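Local coordinates for hybrid kinase (Caulobacter vibrioides, PDB 6QRL), which probably phosphorylates protein histidines using ATP as a hybrid histidine kinase, and binds cyclic di-GMP through its pseudo-receiver domain, at residues V75-T78 with P79-D83. Sequence-based numbering, arbitrary orientation.
Sequences VLLT and PEQRD. With C2E (9,9'-[(2R,3R,3aS,5S,7aR,9R,10R,10aS,12S,14aR)-3,5,10,12-tetrahydroxy-5,12-dioxidooctahydro-2H,7H-difuro[3,2-d:3',2'-j][1,3,7,9,2,8]tetraoxadiphosphacyclododecine-2,9-diyl]bis(2-amino-1,9-dihydro-6H-purin-6-one)), chain C.
T78 and Q81 pair through two hydrogen bonds that close the chain on itself where the strand gives way to a 3-10 turn. The backbone N of T78 donates to the side-chain OE1 of Q81 over 2.9 Å, nearly straight at 166° about the hydrogen, although the N lies above the plane of the amide group and not on a lone pair. In the reverse direction Q81 N donates to T78 O at 3.0 Å, so both backbone polar groups of T78 are satisfied by one residue three positions on. The Q81 chain reaches back because CG stands anti to its own carbonyl carbon (chi1 -65°) and the rest of it runs extended. On the way it passes T78 OG1, which lies 3.3 Å from Q81 CG.

This turn follows strand 73-77, the fourth in the order 2-1-3-4-5 of the receiver-type fold, and leads into helix 85-91; the two T78-Q81 bonds close it between these elements. T78 OG1 has a water partner at 2.6 Å; the same water donates to E80 OE2, 3.2 Å away, and so links the hydroxyl to the carboxylate. L77 CD2 lies 3.9 Å from Q81 OE1, and the L77 side chain also touches Y96, I85 and L88.

R82, next in the turn, bends at chi3 (109°) and brings the edge of its guanidinium to a phosphate of the bound cyclic di-GMP, as expected for a residue known to bind this ligand. Its NH2 is modelled implausibly close to that group, so the detail there is doubtful. Y96, S105, R102 and P100 supply hydrogen bonds to the same ligand, and P79 and R82 both rest on I98.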
ATOM      1  N   VAL A  75       0.496   1.366   4.762  1.00 29.10           N
ATOM      2  CA  VAL A  75      -0.518   2.436   4.908  1.00 29.13           C
ATOM      3  C   VAL A  75       0.171   3.804   4.757  1.00 30.19           C
ATOM      4  O   VAL A  75       1.263   3.981   5.341  1.00 30.54           O
ATOM      5  CB  VAL A  75      -1.275   2.291   6.243  1.00 30.12           C
ATOM      6  CG1 VAL A  75      -0.333   2.306   7.440  1.00 31.02           C
ATOM      7  CG2 VAL A  75      -2.336   3.362   6.418  1.00 30.14           C
ATOM      8  N   LEU A  76      -0.476   4.749   4.072  1.00 29.06           N
ATOM      9  CA  LEU A  76      -0.014   6.165   3.954  1.00 32.11           C
ATOM     10  C   LEU A  76      -0.700   7.015   5.033  1.00 31.93           C
ATOM     11  O   LEU A  76      -1.939   7.102   5.025  1.00 31.43           O
ATOM     12  CB  LEU A  76      -0.375   6.709   2.565  1.00 33.54           C
ATOM     13  CG  LEU A  76       0.537   6.352   1.394  1.00 37.41           C
ATOM     14  CD1 LEU A  76       1.157   4.980   1.511  1.00 38.07           C
ATOM     15  CD2 LEU A  76      -0.153   6.550   0.043  1.00 37.82           C
ATOM     16  N   LEU A  77       0.084   7.690   5.873  1.00 31.00           N
ATOM     17  CA  LEU A  77      -0.375   8.429   7.074  1.00 33.15           C
ATOM     18  C   LEU A  77       0.099   9.879   6.994  1.00 34.97           C
ATOM     19  O   LEU A  77       1.199  10.116   6.460  1.00 34.08           O
ATOM     20  CB  LEU A  77       0.208   7.771   8.332  1.00 34.64           C
ATOM     21  CG  LEU A  77      -0.239   6.334   8.609  1.00 35.70           C
ATOM     22  CD1 LEU A  77       0.507   5.751   9.801  1.00 36.15           C
ATOM     23  CD2 LEU A  77      -1.725   6.289   8.882  1.00 36.47           C
ATOM     24  N   THR A  78      -0.656  10.812   7.567  1.00 34.71           N
ATOM     25  CA  THR A  78      -0.121  12.149   7.923  1.00 37.49           C
ATOM     26  C   THR A  78       0.721  11.985   9.186  1.00 39.57           C
ATOM     27  O   THR A  78       0.530  11.023   9.937  1.00 36.63           O
ATOM     28  CB  THR A  78      -1.242  13.173   8.115  1.00 38.83           C
ATOM     29  OG1 THR A  78      -1.959  12.820   9.304  1.00 37.52           O
ATOM     30  CG2 THR A  78      -2.164  13.239   6.907  1.00 39.92           C
ATOM     31  N   PRO A  79       1.651  12.920   9.473  1.00 42.35           N
ATOM     32  CA  PRO A  79       2.380  12.902  10.740  1.00 43.48           C
ATOM     33  C   PRO A  79       1.465  12.911  11.966  1.00 43.97           C
ATOM     34  O   PRO A  79       1.809  12.275  12.959  1.00 47.52           O
ATOM     35  CB  PRO A  79       3.247  14.177  10.690  1.00 45.14           C
ATOM     36  CG  PRO A  79       3.356  14.511   9.222  1.00 43.82           C
ATOM     37  CD  PRO A  79       2.062  14.028   8.595  1.00 43.11           C
ATOM     38  N   GLU A  80       0.295  13.545  11.869  1.00 45.81           N
ATOM     39  CA  GLU A  80      -0.692  13.615  12.987  1.00 49.49           C
ATOM     40  C   GLU A  80      -1.329  12.236  13.226  1.00 45.25           C
ATOM     41  O   GLU A  80      -1.957  12.073  14.269  1.00 46.54           O
ATOM     42  CB  GLU A  80      -1.804  14.640  12.712  1.00 56.82           C
ATOM     43  CG  GLU A  80      -1.308  16.057  12.398  1.00 64.21           C
ATOM     44  CD  GLU A  80      -0.841  16.257  10.954  1.00 69.87           C
ATOM     45  OE1 GLU A  80       0.400  16.252  10.730  1.00 74.42           O
ATOM     46  OE2 GLU A  80      -1.713  16.414  10.038  1.00 74.56           O
ATOM     47  N   GLN A  81      -1.224  11.287  12.298  1.00 39.82           N
ATOM     48  CA  GLN A  81      -1.916   9.966  12.417  1.00 40.62           C
ATOM     49  C   GLN A  81      -0.938   8.862  12.851  1.00 40.33           C
ATOM     50  O   GLN A  81      -1.315   7.697  12.774  1.00 37.93           O
ATOM     51  CB  GLN A  81      -2.590   9.547  11.107  1.00 38.83           C
ATOM     52  CG  GLN A  81      -3.735  10.456  10.661  1.00 39.79           C
ATOM     53  CD  GLN A  81      -4.102  10.239   9.204  1.00 37.93           C
ATOM     54  OE1 GLN A  81      -3.286   9.852   8.375  1.00 35.32           O
ATOM     55  NE2 GLN A  81      -5.364  10.459   8.873  1.00 39.26           N
ATOM     56  N   ARG A  82       0.237   9.213  13.384  1.00 43.54           N
ATOM     57  CA  ARG A  82       1.234   8.231  13.890  1.00 44.44           C
ATOM     58  C   ARG A  82       0.671   7.479  15.093  1.00 42.21           C
ATOM     59  O   ARG A  82       1.080   6.336  15.288  1.00 41.55           O
ATOM     60  CB  ARG A  82       2.559   8.920  14.216  1.00 48.28           C
ATOM     61  CG  ARG A  82       3.277   9.381  12.957  1.00 51.51           C
ATOM     62  CD  ARG A  82       4.331  10.408  13.314  1.00 54.89           C
ATOM     63  NE  ARG A  82       5.574   9.714  13.110  1.00 57.97           N
ATOM     64  CZ  ARG A  82       6.511  10.080  12.251  1.00 59.51           C
ATOM     65  NH1 ARG A  82       6.436  11.215  11.571  1.00 57.75           N
ATOM     66  NH2 ARG A  82       7.583   9.327  12.137  1.00 63.54           N
ATOM     67  N   ASP A  83      -0.264   8.070  15.832  1.00 42.43           N
ATOM     68  CA  ASP A  83      -0.917   7.409  16.999  1.00 43.54           C
ATOM     69  C   ASP A  83      -1.635   6.133  16.542  1.00 39.70           C
ATOM     70  O   ASP A  83      -1.880   5.299  17.393  1.00 43.23           O
ATOM     71  CB  ASP A  83      -1.866   8.349  17.759  1.00 47.69           C
ATOM     72  CG  ASP A  83      -2.967   9.045  16.949  1.00 49.64           C
ATOM     73  OD1 ASP A  83      -3.047   8.867  15.717  1.00 49.68           O
ATOM     74  OD2 ASP A  83      -3.738   9.802  17.574  1.00 59.90           O
TER
HETATM   75  P1  C2E C 401       9.910   7.904  11.841  1.00 45.60           P
HETATM   76  O2P C2E C 401       8.661   7.783  10.998  1.00 42.35           O
HETATM   77  O1P C2E C 401       9.801   7.881  13.336  1.00 46.55           O
HETATM   78  O5' C2E C 401      10.793   6.623  11.461  1.00 46.13           O
HETATM   79  C5' C2E C 401      11.924   6.311  12.276  1.00 48.76           C
HETATM   80  C4' C2E C 401      12.556   5.076  11.707  1.00 49.19           C
HETATM   81  O4' C2E C 401      11.674   3.953  11.894  1.00 49.60           O
HETATM   82  C3' C2E C 401      12.791   5.114  10.206  1.00 50.63           C
HETATM   83  O3' C2E C 401      14.018   5.838  10.010  1.00 51.01           O
HETATM   84  C2' C2E C 401      12.814   3.614   9.836  1.00 50.82           C
HETATM   85  O2' C2E C 401      14.130   3.126   9.682  1.00 51.47           O
HETATM   86  C1' C2E C 401      12.079   2.938  11.001  1.00 51.24           C
HETATM   87  N9  C2E C 401      10.858   2.210  10.655  1.00 51.45           N
HETATM   88  C8  C2E C 401      10.399   1.081  11.291  1.00 50.17           C
HETATM   89  N7  C2E C 401       9.237   0.674  10.838  1.00 49.44           N
HETATM   90  C5  C2E C 401       8.897   1.599   9.861  1.00 45.29           C
HETATM   91  C6  C2E C 401       7.753   1.669   9.033  1.00 42.72           C
HETATM   92  O6  C2E C 401       6.764   0.935   9.024  1.00 41.11           O
HETATM   93  N1  C2E C 401       7.798   2.776   8.186  1.00 42.09           N
HETATM   94  C2  C2E C 401       8.821   3.692   8.121  1.00 42.64           C
HETATM   95  N2  C2E C 401       8.672   4.692   7.238  1.00 42.44           N
HETATM   96  N3  C2E C 401       9.905   3.630   8.899  1.00 45.19           N
HETATM   97  C4  C2E C 401       9.881   2.561   9.741  1.00 47.55           C
HETATM   98  P11 C2E C 401      14.104   6.738   8.685  1.00 47.66           P
HETATM   99  O21 C2E C 401      13.551   5.883   7.584  1.00 48.11           O
HETATM  100  O11 C2E C 401      15.504   7.270   8.576  1.00 50.94           O
HETATM  101  O5A C2E C 401      13.146   7.989   8.971  1.00 45.68           O
HETATM  102  C5A C2E C 401      13.554   9.071   9.861  1.00 45.60           C
HETATM  103  C4A C2E C 401      12.446  10.092   9.935  1.00 44.32           C
HETATM  104  O4A C2E C 401      12.382  10.825   8.687  1.00 43.63           O
HETATM  105  C3A C2E C 401      11.034   9.541  10.113  1.00 42.98           C
HETATM  106  O3A C2E C 401      10.814   9.203  11.490  1.00 46.44           O
HETATM  107  C2A C2E C 401      10.191  10.698   9.585  1.00 42.60           C
HETATM  108  O2A C2E C 401      10.004  11.814  10.419  1.00 47.39           O
HETATM  109  C1A C2E C 401      11.038  11.176   8.404  1.00 42.47           C
HETATM  110  N91 C2E C 401      10.625  10.523   7.176  1.00 37.04           N
HETATM  111  C81 C2E C 401      11.045   9.283   6.766  1.00 36.15           C
HETATM  112  N71 C2E C 401      10.476   8.884   5.653  1.00 35.73           N
HETATM  113  C51 C2E C 401       9.626   9.929   5.323  1.00 35.41           C
HETATM  114  C61 C2E C 401       8.765  10.061   4.211  1.00 35.99           C
HETATM  115  O61 C2E C 401       8.529   9.222   3.330  1.00 36.49           O
HETATM  116  N11 C2E C 401       8.094  11.287   4.241  1.00 36.74           N
HETATM  117  C21 C2E C 401       8.242  12.259   5.203  1.00 35.67           C
HETATM  118  N21 C2E C 401       7.518  13.375   5.019  1.00 35.57           N
HETATM  119  N31 C2E C 401       9.032  12.129   6.266  1.00 34.90           N
HETATM  120  C41 C2E C 401       9.705  10.952   6.253  1.00 36.18           C
HETATM  121  O   HOH W   1      -4.045  14.328   9.611  1.00 49.08           O